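OxyA protein (Actinoplanes teichomyceticus, PDB 5HH3) is a haem-dependent cytochrome P450 that probably closes a phenolic cross-link in the peptide precursor of a glycopeptide antibiotic. Local coordinates at residues B[99-110]-B[345-353]; B[148-159]-B[235-244]. One frame throughout, in Å; residues are numbered along the deposited sequence.

Interaction 1 of 2, residues B[99-110]-B[345-353]. With HEM (protoporphyrin IX containing Fe), chain G.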
loop_
_atom_site.group_PDB
_atom_site.type_symbol
_atom_site.label_atom_id
_atom_site.label_comp_id
_atom_site.label_asym_id
_atom_site.label_seq_id
_atom_site.Cartn_x
_atom_site.Cartn_y
_atom_site.Cartn_z
ATOM N N HIS B 99 -12.178 -0.439 21.367
ATOM C CA HIS B 99 -11.009 -1.217 21.719
ATOM C C HIS B 99 -11.066 -1.786 23.155
ATOM O O HIS B 99 -10.947 -3.000 23.356
ATOM C CB HIS B 99 -9.733 -0.387 21.520
ATOM C CG HIS B 99 -8.518 -1.122 21.929
ATOM N ND1 HIS B 99 -7.986 -1.013 23.195
ATOM C CD2 HIS B 99 -7.803 -2.075 21.296
ATOM C CE1 HIS B 99 -6.966 -1.843 23.308
ATOM N NE2 HIS B 99 -6.823 -2.487 22.163
ATOM N N THR B 100 -11.300 -0.914 24.129
ATOM C CA THR B 100 -11.475 -1.298 25.544
ATOM C C THR B 100 -12.570 -2.318 25.776
ATOM O O THR B 100 -12.392 -3.294 26.507
ATOM C CB THR B 100 -11.850 -0.061 26.410
ATOM O OG1 THR B 100 -11.091 1.062 25.975
ATOM C CG2 THR B 100 -11.568 -0.322 27.883
ATOM N N ARG B 101 -13.737 -2.040 25.205
ATOM C CA ARG B 101 -14.888 -2.889 25.370
ATOM C C ARG B 101 -14.642 -4.311 24.849
ATOM O O ARG B 101 -14.986 -5.274 25.531
ATOM C CB ARG B 101 -16.143 -2.237 24.767
ATOM C CG ARG B 101 -16.582 -1.007 25.570
ATOM C CD ARG B 101 -17.500 -0.038 24.820
ATOM N NE ARG B 101 -18.126 0.891 25.743
ATOM C CZ ARG B 101 -18.942 1.900 25.421
ATOM N NH1 ARG B 101 -19.221 2.198 24.144
ATOM N NH2 ARG B 101 -19.458 2.640 26.394
ATOM N N LEU B 102 -14.043 -4.448 23.673
ATOM C CA LEU B 102 -13.755 -5.791 23.119
ATOM C C LEU B 102 -12.576 -6.452 23.839
ATOM O O LEU B 102 -12.658 -7.618 24.211
ATOM C CB LEU B 102 -13.512 -5.760 21.607
ATOM C CG LEU B 102 -13.109 -7.104 20.951
ATOM C CD1 LEU B 102 -14.124 -8.213 21.205
ATOM C CD2 LEU B 102 -12.893 -6.901 19.446
ATOM N N ARG B 103 -11.500 -5.709 24.062
ATOM C CA ARG B 103 -10.351 -6.274 24.740
ATOM C C ARG B 103 -10.615 -6.832 26.158
ATOM O O ARG B 103 -10.096 -7.904 26.497
ATOM C CB ARG B 103 -9.176 -5.305 24.759
ATOM C CG ARG B 103 -7.967 -5.966 25.408
ATOM C CD ARG B 103 -6.682 -5.406 24.925
ATOM N NE ARG B 103 -5.593 -6.038 25.650
ATOM C CZ ARG B 103 -4.337 -6.086 25.237
ATOM N NH1 ARG B 103 -3.976 -5.569 24.060
ATOM N NH2 ARG B 103 -3.443 -6.676 26.011
ATOM N N ARG B 104 -11.431 -6.154 26.972
ATOM C CA ARG B 104 -11.776 -6.695 28.302
ATOM C C ARG B 104 -12.462 -8.059 28.251
ATOM O O ARG B 104 -12.329 -8.839 29.199
ATOM C CB ARG B 104 -12.685 -5.762 29.097
ATOM C CG ARG B 104 -11.956 -4.634 29.799
ATOM C CD ARG B 104 -12.873 -3.929 30.782
ATOM N NE ARG B 104 -14.029 -3.329 30.113
ATOM C CZ ARG B 104 -14.327 -2.027 30.072
ATOM N NH1 ARG B 104 -13.588 -1.109 30.688
ATOM N NH2 ARG B 104 -15.407 -1.630 29.411
ATOM N N MET B 105 -13.247 -8.315 27.203
ATOM C CA MET B 105 -14.035 -9.554 27.132
ATOM C C MET B 105 -13.182 -10.764 26.746
ATOM O O MET B 105 -13.480 -11.896 27.146
ATOM C CB MET B 105 -15.207 -9.397 26.164
ATOM C CG MET B 105 -16.162 -8.327 26.615
ATOM S SD MET B 105 -17.745 -8.347 25.775
ATOM C CE MET B 105 -17.263 -7.694 24.187
ATOM N N VAL B 106 -12.141 -10.525 25.965
ATOM C CA VAL B 106 -11.253 -11.600 25.532
ATOM C C VAL B 106 -10.027 -11.771 26.421
ATOM O O VAL B 106 -9.454 -12.866 26.446
ATOM C CB VAL B 106 -10.882 -11.523 24.027
ATOM C CG1 VAL B 106 -12.149 -11.653 23.174
ATOM C CG2 VAL B 106 -10.137 -10.269 23.674
ATOM N N ALA B 107 -9.653 -10.739 27.186
ATOM C CA ALA B 107 -8.464 -10.824 28.054
ATOM C C ALA B 107 -8.442 -12.013 29.054
ATOM O O ALA B 107 -7.395 -12.579 29.266
ATOM C CB ALA B 107 -8.198 -9.492 28.775
ATOM N N PRO B 108 -9.590 -12.395 29.643
ATOM C CA PRO B 108 -9.619 -13.550 30.549
ATOM C C PRO B 108 -9.061 -14.870 29.977
ATOM O O PRO B 108 -8.490 -15.668 30.729
ATOM C CB PRO B 108 -11.101 -13.693 30.855
ATOM C CG PRO B 108 -11.594 -12.278 30.813
ATOM C CD PRO B 108 -10.891 -11.701 29.637
ATOM N N ALA B 109 -9.227 -15.092 28.672
ATOM C CA ALA B 109 -8.695 -16.293 28.027
ATOM C C ALA B 109 -7.161 -16.334 28.014
ATOM O O ALA B 109 -6.579 -17.408 27.864
ATOM C CB ALA B 109 -9.227 -16.408 26.608
ATOM N N PHE B 110 -6.509 -15.176 28.136
ATOM C CA PHE B 110 -5.038 -15.097 28.072
ATOM C C PHE B 110 -4.401 -14.822 29.438
ATOM O O PHE B 110 -3.217 -14.492 29.518
ATOM C CB PHE B 110 -4.625 -14.037 27.042
ATOM C CG PHE B 110 -5.142 -14.311 25.646
ATOM C CD1 PHE B 110 -6.419 -13.907 25.268
ATOM C CD2 PHE B 110 -4.362 -15.001 24.719
ATOM C CE1 PHE B 110 -6.902 -14.159 23.984
ATOM C CE2 PHE B 110 -4.831 -15.250 23.433
ATOM C CZ PHE B 110 -6.106 -14.827 23.063
ATOM N N ILE B 345 -1.949 0.514 25.309
ATOM C CA ILE B 345 -3.221 -0.238 25.286
ATOM C C ILE B 345 -3.248 -1.390 24.222
ATOM O O ILE B 345 -3.981 -2.369 24.376
ATOM C CB ILE B 345 -4.448 0.710 25.136
ATOM C CG1 ILE B 345 -4.525 1.341 23.732
ATOM C CG2 ILE B 345 -4.461 1.806 26.219
ATOM C CD1 ILE B 345 -5.695 2.283 23.527
ATOM N N HIS B 346 -2.443 -1.275 23.167
ATOM C CA HIS B 346 -2.378 -2.286 22.128
ATOM C C HIS B 346 -1.280 -3.359 22.325
ATOM O O HIS B 346 -1.079 -4.189 21.422
ATOM C CB HIS B 346 -2.248 -1.642 20.748
ATOM C CG HIS B 346 -3.446 -0.844 20.336
ATOM N ND1 HIS B 346 -4.557 -1.419 19.758
ATOM C CD2 HIS B 346 -3.696 0.490 20.388
ATOM C CE1 HIS B 346 -5.443 -0.479 19.482
ATOM N NE2 HIS B 346 -4.948 0.688 19.855
ATOM N N HIS B 347 -0.647 -3.406 23.500
ATOM C CA HIS B 347 0.397 -4.365 23.776
ATOM C C HIS B 347 -0.132 -5.780 23.567
ATOM O O HIS B 347 -1.304 -6.064 23.847
ATOM C CB HIS B 347 0.985 -4.159 25.181
ATOM C CG HIS B 347 0.133 -4.662 26.308
ATOM N ND1 HIS B 347 0.242 -5.947 26.799
ATOM C CD2 HIS B 347 -0.829 -4.059 27.055
ATOM C CE1 HIS B 347 -0.618 -6.118 27.790
ATOM N NE2 HIS B 347 -1.279 -4.988 27.966
ATOM N N CYS B 348 0.733 -6.657 23.056
ATOM C CA CYS B 348 0.315 -7.978 22.612
ATOM C C CYS B 348 -0.673 -8.661 23.568
ATOM O O CYS B 348 -0.328 -8.950 24.699
ATOM C CB CYS B 348 1.516 -8.903 22.404
ATOM S SG CYS B 348 1.036 -10.414 21.530
ATOM N N LEU B 349 -1.883 -8.934 23.101
ATOM C CA LEU B 349 -2.834 -9.748 23.874
ATOM C C LEU B 349 -2.338 -11.190 24.094
ATOM O O LEU B 349 -2.603 -11.791 25.132
ATOM C CB LEU B 349 -4.196 -9.779 23.172
ATOM C CG LEU B 349 -5.345 -10.531 23.870
ATOM C CD1 LEU B 349 -5.631 -9.936 25.237
ATOM C CD2 LEU B 349 -6.580 -10.522 23.000
ATOM N N GLY B 350 -1.616 -11.735 23.119
ATOM C CA GLY B 350 -1.181 -13.121 23.180
ATOM C C GLY B 350 0.203 -13.351 23.755
ATOM O O GLY B 350 0.747 -14.448 23.577
ATOM N N ARG B 351 0.765 -12.358 24.455
ATOM C CA ARG B 351 2.155 -12.440 24.908
ATOM C C ARG B 351 2.363 -13.682 25.768
ATOM O O ARG B 351 3.309 -14.438 25.550
ATOM C CB ARG B 351 2.594 -11.184 25.682
ATOM C CG ARG B 351 3.961 -11.304 26.364
ATOM C CD ARG B 351 4.460 -9.968 26.897
ATOM N NE ARG B 351 5.824 -10.083 27.397
ATOM C CZ ARG B 351 6.643 -9.069 27.679
ATOM N NH1 ARG B 351 6.276 -7.804 27.507
ATOM N NH2 ARG B 351 7.862 -9.327 28.112
ATOM N N SER B 352 1.467 -13.902 26.717
ATOM C CA SER B 352 1.642 -14.969 27.684
ATOM C C SER B 352 1.525 -16.375 27.033
ATOM O O SER B 352 2.230 -17.297 27.433
ATOM C CB SER B 352 0.684 -14.789 28.869
ATOM O OG SER B 352 -0.634 -15.169 28.504
ATOM N N LEU B 353 0.651 -16.524 26.045
ATOM C CA LEU B 353 0.587 -17.731 25.225
ATOM C C LEU B 353 1.869 -17.924 24.389
ATOM O O LEU B 353 2.447 -19.016 24.390
ATOM C CB LEU B 353 -0.648 -17.711 24.311
ATOM C CG LEU B 353 -0.839 -18.878 23.338
ATOM C CD1 LEU B 353 -0.854 -20.209 24.069
ATOM C CD2 LEU B 353 -2.136 -18.732 22.559
HETATM C CHA HEM G . -0.536 -7.096 19.226
HETATM C CHB HEM G . -2.326 -11.587 19.626
HETATM C CHC HEM G . 2.186 -13.384 19.313
HETATM C CHD HEM G . 3.937 -8.903 18.997
HETATM C C1A HEM G . -1.396 -8.163 19.330
HETATM C C2A HEM G . -2.815 -8.047 19.316
HETATM C C3A HEM G . -3.319 -9.307 19.440
HETATM C C4A HEM G . -2.220 -10.208 19.524
HETATM C CMA HEM G . -4.776 -9.691 19.459
HETATM C CAA HEM G . -3.602 -6.757 19.203
HETATM C CBA HEM G . -3.817 -6.189 20.605
HETATM C CGA HEM G . -4.571 -4.869 20.639
HETATM O O1A HEM G . -4.616 -4.096 19.651
HETATM O O2A HEM G . -5.161 -4.525 21.698
HETATM C C1B HEM G . -1.248 -12.492 19.563
HETATM C C2B HEM G . -1.383 -13.921 19.617
HETATM C C3B HEM G . -0.112 -14.447 19.528
HETATM C C4B HEM G . 0.797 -13.273 19.421
HETATM C CMB HEM G . -2.671 -14.705 19.752
HETATM C CAB HEM G . 0.375 -15.849 19.571
HETATM C CBB HEM G . -0.339 -16.945 19.847
HETATM C C1C HEM G . 3.087 -12.335 19.182
HETATM C C2C HEM G . 4.487 -12.466 19.060
HETATM C C3C HEM G . 4.999 -11.166 18.961
HETATM C C4C HEM G . 3.876 -10.270 19.038
HETATM C CMC HEM G . 5.264 -13.769 19.025
HETATM C CAC HEM G . 6.404 -10.699 18.828
HETATM C CBC HEM G . 7.499 -11.455 18.840
HETATM C C1D HEM G . 2.813 -8.079 19.031
HETATM C C2D HEM G . 2.958 -6.611 18.924
HETATM C C3D HEM G . 1.720 -6.102 18.985
HETATM C C4D HEM G . 0.830 -7.274 19.129
HETATM C CMD HEM G . 4.208 -5.776 18.759
HETATM C CAD HEM G . 1.371 -4.621 18.915
HETATM C CBD HEM G . 1.245 -4.060 17.490
HETATM C CGD HEM G . 0.898 -2.563 17.519
HETATM O O1D HEM G . 0.705 -1.906 16.480
HETATM O O2D HEM G . 0.798 -1.909 18.566
HETATM N NA HEM G . -1.044 -9.490 19.474
HETATM N NB HEM G . 0.048 -12.174 19.478
HETATM N NC HEM G . 2.745 -11.013 19.209
HETATM N ND HEM G . 1.521 -8.431 19.188
HETATM FE FE HEM G . 0.814 -10.219 19.339
HETATM O O HOH W 1 0.450 -10.227 17.267
#

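Interaction 2 of 2, residues B[148-159]-B[235-244]. With HEM (protoporphyrin IX containing Fe), chain G.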
loop_
_atom_site.group_PDB
_atom_site.type_symbol
_atom_site.label_atom_id
_atom_site.label_comp_id
_atom_site.label_asym_id
_atom_site.label_seq_id
_atom_site.Cartn_x
_atom_site.Cartn_y
_atom_site.Cartn_z
ATOM N N TRP B 148 5.936 -24.385 12.243
ATOM C CA TRP B 148 4.510 -24.496 11.931
ATOM C C TRP B 148 3.795 -25.658 12.623
ATOM O O TRP B 148 2.646 -25.513 13.047
ATOM C CB TRP B 148 4.295 -24.514 10.413
ATOM C CG TRP B 148 4.333 -23.118 9.928
ATOM C CD1 TRP B 148 5.382 -22.458 9.333
ATOM C CD2 TRP B 148 3.306 -22.153 10.116
ATOM N NE1 TRP B 148 5.041 -21.161 9.097
ATOM C CE2 TRP B 148 3.772 -20.938 9.570
ATOM C CE3 TRP B 148 2.018 -22.204 10.674
ATOM C CZ2 TRP B 148 2.987 -19.777 9.547
ATOM C CZ3 TRP B 148 1.241 -21.054 10.661
ATOM C CH2 TRP B 148 1.726 -19.854 10.091
ATOM N N SER B 149 4.491 -26.778 12.766
ATOM C CA SER B 149 3.954 -27.950 13.459
ATOM C C SER B 149 3.561 -27.574 14.878
ATOM O O SER B 149 2.434 -27.826 15.299
ATOM C CB SER B 149 4.989 -29.086 13.490
ATOM O OG SER B 149 4.530 -30.158 14.272
ATOM N N VAL B 150 4.485 -26.954 15.602
ATOM C CA VAL B 150 4.206 -26.508 16.971
ATOM C C VAL B 150 3.182 -25.364 17.009
ATOM O O VAL B 150 2.239 -25.430 17.780
ATOM C CB VAL B 150 5.493 -26.107 17.718
ATOM C CG1 VAL B 150 5.163 -25.496 19.077
ATOM C CG2 VAL B 150 6.384 -27.335 17.884
ATOM N N ALA B 151 3.348 -24.353 16.161
ATOM C CA ALA B 151 2.440 -23.180 16.193
ATOM C C ALA B 151 0.969 -23.525 15.916
ATOM O O ALA B 151 0.087 -23.097 16.653
ATOM C CB ALA B 151 2.911 -22.083 15.249
ATOM N N THR B 152 0.723 -24.304 14.871
ATOM C CA THR B 152 -0.637 -24.670 14.488
ATOM C C THR B 152 -1.339 -25.491 15.566
ATOM O O THR B 152 -2.474 -25.204 15.924
ATOM C CB THR B 152 -0.667 -25.473 13.183
ATOM O OG1 THR B 152 -0.030 -24.724 12.160
ATOM C CG2 THR B 152 -2.094 -25.763 12.750
ATOM N N THR B 153 -0.652 -26.521 16.055
ATOM C CA THR B 153 -1.214 -27.424 17.048
ATOM C C THR B 153 -1.451 -26.712 18.377
ATOM O O THR B 153 -2.538 -26.806 18.915
ATOM C CB THR B 153 -0.334 -28.673 17.233
ATOM O OG1 THR B 153 -0.144 -29.287 15.967
ATOM C CG2 THR B 153 -0.995 -29.679 18.141
ATOM N N ALA B 154 -0.458 -25.975 18.867
ATOM C CA ALA B 154 -0.594 -25.241 20.134
ATOM C C ALA B 154 -1.723 -24.194 20.081
ATOM O O ALA B 154 -2.494 -24.079 21.035
ATOM C CB ALA B 154 0.721 -24.575 20.525
ATOM N N THR B 155 -1.822 -23.444 18.983
ATOM C CA THR B 155 -2.886 -22.438 18.857
ATOM C C THR B 155 -4.268 -23.085 18.715
ATOM O O THR B 155 -5.204 -22.646 19.367
ATOM C CB THR B 155 -2.668 -21.418 17.712
ATOM O OG1 THR B 155 -2.551 -22.082 16.443
ATOM C CG2 THR B 155 -1.452 -20.594 17.964
ATOM N N CYS B 156 -4.399 -24.115 17.876
ATOM C CA CYS B 156 -5.667 -24.845 17.761
ATOM C C CYS B 156 -6.087 -25.528 19.068
ATOM O O CYS B 156 -7.260 -25.485 19.417
ATOM C CB CYS B 156 -5.656 -25.862 16.611
ATOM S SG CYS B 156 -5.653 -25.083 14.980
ATOM N N ASP B 157 -5.137 -26.141 19.788
ATOM C CA ASP B 157 -5.414 -26.708 21.136
ATOM C C ASP B 157 -5.904 -25.622 22.102
ATOM O O ASP B 157 -6.869 -25.842 22.824
ATOM C CB ASP B 157 -4.193 -27.418 21.748
ATOM C CG ASP B 157 -3.864 -28.745 21.071
ATOM O OD1 ASP B 157 -4.649 -29.247 20.231
ATOM O OD2 ASP B 157 -2.792 -29.307 21.388
ATOM N N PHE B 158 -5.277 -24.445 22.071
ATOM C CA PHE B 158 -5.687 -23.334 22.919
ATOM C C PHE B 158 -7.141 -22.933 22.630
ATOM O O PHE B 158 -7.910 -22.681 23.555
ATOM C CB PHE B 158 -4.713 -22.166 22.759
ATOM C CG PHE B 158 -5.146 -20.897 23.439
ATOM C CD1 PHE B 158 -4.996 -20.740 24.813
ATOM C CD2 PHE B 158 -5.677 -19.845 22.701
ATOM C CE1 PHE B 158 -5.392 -19.565 25.437
ATOM C CE2 PHE B 158 -6.069 -18.664 23.322
ATOM C CZ PHE B 158 -5.918 -18.523 24.694
ATOM N N LEU B 159 -7.511 -22.917 21.352
ATOM C CA LEU B 159 -8.896 -22.693 20.947
ATOM C C LEU B 159 -9.856 -23.849 21.228
ATOM O O LEU B 159 -11.064 -23.649 21.161
ATOM C CB LEU B 159 -8.987 -22.377 19.462
ATOM C CG LEU B 159 -8.335 -21.093 18.994
ATOM C CD1 LEU B 159 -8.620 -20.985 17.508
ATOM C CD2 LEU B 159 -8.881 -19.871 19.744
ATOM N N VAL B 235 -6.077 -15.768 16.373
ATOM C CA VAL B 235 -5.221 -16.700 17.075
ATOM C C VAL B 235 -4.648 -17.785 16.125
ATOM O O VAL B 235 -3.429 -18.034 16.123
ATOM C CB VAL B 235 -5.947 -17.312 18.289
ATOM C CG1 VAL B 235 -5.147 -18.447 18.906
ATOM C CG2 VAL B 235 -6.182 -16.225 19.336
ATOM N N MET B 236 -5.526 -18.406 15.340
ATOM C CA MET B 236 -5.135 -19.420 14.350
ATOM C C MET B 236 -4.341 -18.927 13.144
ATOM O O MET B 236 -3.581 -19.700 12.580
ATOM C CB MET B 236 -6.367 -20.143 13.806
ATOM C CG MET B 236 -6.761 -21.320 14.640
ATOM S SD MET B 236 -8.331 -21.983 14.069
ATOM C CE MET B 236 -7.765 -22.668 12.509
ATOM N N GLY B 237 -4.550 -17.678 12.725
ATOM C CA GLY B 237 -3.905 -17.127 11.535
ATOM C C GLY B 237 -2.631 -16.402 11.915
ATOM O O GLY B 237 -1.526 -16.972 11.862
ATOM N N ALA B 238 -2.812 -15.155 12.341
ATOM C CA ALA B 238 -1.726 -14.230 12.665
ATOM C C ALA B 238 -0.921 -14.640 13.889
ATOM O O ALA B 238 0.312 -14.579 13.877
ATOM C CB ALA B 238 -2.291 -12.828 12.874
ATOM N N GLY B 239 -1.617 -15.038 14.942
ATOM C CA GLY B 239 -0.979 -15.552 16.156
ATOM C C GLY B 239 -0.057 -16.716 15.829
ATOM O O GLY B 239 1.132 -16.678 16.135
ATOM N N ALA B 240 -0.601 -17.717 15.152
ATOM C CA ALA B 240 0.160 -18.903 14.752
ATOM C C ALA B 240 1.371 -18.548 13.878
ATOM O O ALA B 240 2.444 -19.118 14.055
ATOM C CB ALA B 240 -0.735 -19.877 14.019
ATOM N N ASP B 241 1.175 -17.604 12.953
ATOM C CA ASP B 241 2.250 -17.070 12.100
ATOM C C ASP B 241 3.397 -16.475 12.900
ATOM O O ASP B 241 4.569 -16.816 12.649
ATOM C CB ASP B 241 1.722 -16.019 11.106
ATOM C CG ASP B 241 2.785 -15.584 10.115
ATOM O OD1 ASP B 241 2.985 -16.299 9.128
ATOM O OD2 ASP B 241 3.444 -14.548 10.337
ATOM N N GLN B 242 3.051 -15.624 13.865
ATOM C CA GLN B 242 4.019 -15.011 14.781
ATOM C C GLN B 242 4.831 -16.078 15.523
ATOM O O GLN B 242 6.057 -15.992 15.601
ATOM C CB GLN B 242 3.326 -14.112 15.811
ATOM C CG GLN B 242 2.734 -12.814 15.280
ATOM C CD GLN B 242 3.645 -11.603 15.477
ATOM O OE1 GLN B 242 4.902 -11.678 15.417
ATOM N NE2 GLN B 242 3.019 -10.463 15.699
ATOM N N VAL B 243 4.133 -17.092 16.035
ATOM C CA VAL B 243 4.772 -18.138 16.811
ATOM C C VAL B 243 5.669 -19.008 15.921
ATOM O O VAL B 243 6.779 -19.312 16.304
ATOM C CB VAL B 243 3.742 -19.001 17.554
ATOM C CG1 VAL B 243 4.382 -20.256 18.157
ATOM C CG2 VAL B 243 3.045 -18.163 18.628
ATOM N N ALA B 244 5.167 -19.424 14.759
ATOM C CA ALA B 244 5.955 -20.219 13.824
ATOM C C ALA B 244 7.224 -19.504 13.368
ATOM O O ALA B 244 8.308 -20.114 13.348
ATOM C CB ALA B 244 5.122 -20.616 12.620
HETATM C CHA HEM G . -0.536 -7.096 19.226
HETATM C CHB HEM G . -2.326 -11.587 19.626
HETATM C CHC HEM G . 2.186 -13.384 19.313
HETATM C CHD HEM G . 3.937 -8.903 18.997
HETATM C C1A HEM G . -1.396 -8.163 19.330
HETATM C C2A HEM G . -2.815 -8.047 19.316
HETATM C C3A HEM G . -3.319 -9.307 19.440
HETATM C C4A HEM G . -2.220 -10.208 19.524
HETATM C CMA HEM G . -4.776 -9.691 19.459
HETATM C CAA HEM G . -3.602 -6.757 19.203
HETATM C CBA HEM G . -3.817 -6.189 20.605
HETATM C CGA HEM G . -4.571 -4.869 20.639
HETATM O O1A HEM G . -4.616 -4.096 19.651
HETATM O O2A HEM G . -5.161 -4.525 21.698
HETATM C C1B HEM G . -1.248 -12.492 19.563
HETATM C C2B HEM G . -1.383 -13.921 19.617
HETATM C C3B HEM G . -0.112 -14.447 19.528
HETATM C C4B HEM G . 0.797 -13.273 19.421
HETATM C CMB HEM G . -2.671 -14.705 19.752
HETATM C CAB HEM G . 0.375 -15.849 19.571
HETATM C CBB HEM G . -0.339 -16.945 19.847
HETATM C C1C HEM G . 3.087 -12.335 19.182
HETATM C C2C HEM G . 4.487 -12.466 19.060
HETATM C C3C HEM G . 4.999 -11.166 18.961
HETATM C C4C HEM G . 3.876 -10.270 19.038
HETATM C CMC HEM G . 5.264 -13.769 19.025
HETATM C CAC HEM G . 6.404 -10.699 18.828
HETATM C CBC HEM G . 7.499 -11.455 18.840
HETATM C C1D HEM G . 2.813 -8.079 19.031
HETATM C C2D HEM G . 2.958 -6.611 18.924
HETATM C C3D HEM G . 1.720 -6.102 18.985
HETATM C C4D HEM G . 0.830 -7.274 19.129
HETATM C CMD HEM G . 4.208 -5.776 18.759
HETATM C CAD HEM G . 1.371 -4.621 18.915
HETATM C CBD HEM G . 1.245 -4.060 17.490
HETATM C CGD HEM G . 0.898 -2.563 17.519
HETATM O O1D HEM G . 0.705 -1.906 16.480
HETATM O O2D HEM G . 0.798 -1.909 18.566
HETATM N NA HEM G . -1.044 -9.490 19.474
HETATM N NB HEM G . 0.048 -12.174 19.478
HETATM N NC HEM G . 2.745 -11.013 19.209
HETATM N ND HEM G . 1.521 -8.431 19.188
HETATM FE FE HEM G . 0.814 -10.219 19.339
HETATM O O HOH W 2 -3.439 -22.491 13.624
HETATM O O HOH W 1 0.450 -10.227 17.267
#

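Interaction 1 of 2, residues B[99-110]-B[345-353]
Arg103, on helix 98-106, reaches across to the loop that carries the haem-binding Cys348. Its CB points toward that loop, and with CG anti to the backbone N (chi1 -177°) the chain, extended from CG to NE, carries the guanidinium to the loop. CD passes a haem propionate oxygen, and NE lies beside Leu349 CD1 at 3.9 Å. At the tip, NH1 is shared between two acceptors near the guanidinium plane: His347 O at 2.7 Å (N-H...O angle 157°) and haem O2A at 2.8 Å. NH2 makes a weak second bond to His347 O while resting over one face of the His347 ring. An arginine suits this place because its long chain lets one nitrogen bond a carboxylate and a backbone carbonyl, and its charge would offset that of the propionate.

Two histidines complete the grip on the same propionate. His99 NE2 gives O2A an almost straight bond of 2.7 Å, and His346 ND1 gives O1A one of 2.7 Å, their rings meeting obliquely. Thus O2A takes two donors and O1A at least one, which fixes the rotation of the carboxylate.

Further along, the contact turns apolar. The two methyls of Leu349 let it touch both Val106, whose CG2 lies 3.6 Å from Leu349 CD2, and Phe110, over whose ring face Leu349 CG sits in a CH-pi contact. Cys348 points the other way, its SG bonding the iron at 2.2 Å, and Gly350, with no side chain, lets the backbone lie close to the porphyrin. This is the proximal cysteine loop of P450s. It leads into helix 351-368, while helix 225-256 packs on Val106 and Phe110, and Met115 of helix 112-136 touches Ser352 and Leu353.

Interaction 2 of 2, residues B[148-159]-B[235-244]
This is a close helix-helix packing in the buried core, where helix 142-159 runs roughly antiparallel, at 142°, to the long helix 225-256 that crosses the haem. The axes come within 8.2 Å, a spacing that small residues permit. Ala151 fits against the opposite backbone, its CB 3.2 Å from Ala240 O, and Ala244 sets its methyl over the Trp148 indole, with CB 3.4 Å from the centroid of the five-membered ring in a CH-pi contact. The broad flat indole suits the end of the interface, lying across Ala240 and Ala244 and bringing its far edge to Asp241, whose carboxylate is held by Arg245.

Toward the other end the backbones stand a little further apart and larger side chains pack between them. Leu159 CD1 presses tightly on Met236 CG, and the flexible Met236 chain, bent at chi3 (70°), also lies along Cys156 SG. Water 2 bridges the helices, donating to Thr155 OG1 and to Met236 O, at 3.0 Å each. That carbonyl belongs to a wider pi-type turn at 235-239.

The branched valines face both ways: Val235 CG1 meets Thr155, Phe158 and Leu159 while its CG2 touches a haem methyl, and Val243 CG1 packs on Ala151 while CG2 reaches a vinyl group. Gln242 turns from the interface, and its NE2 donates to water 1 (3.0 Å), the distal ligand of the iron. A distorted helix over the distal haem face is typical of P450s; here Ala238 to Gln242 match the A/G-G-x-D/E-T motif, with glutamine where threonine is usual.

Both contacts are buried, although interaction 1 has exposed members at its edge and interaction 2 has none. They address opposite faces of one haem: interaction 1 the proximal side with the iron's protein ligand, interaction 2 the distal side with its water. Their chemistry differs accordingly. Residues 99-110 and 345-353 meet through charge and hydrogen bonds round a propionate before turning apolar, whereas 148-159 and 235-244 join two helices by small-residue packing, without a direct hydrogen bond between them. Their centres lie about 17 Å apart, yet they touch where Phe158 packs on Phe110 and Leu353, and Val235 on Phe110, making one continuous apolar core beside the porphyrin.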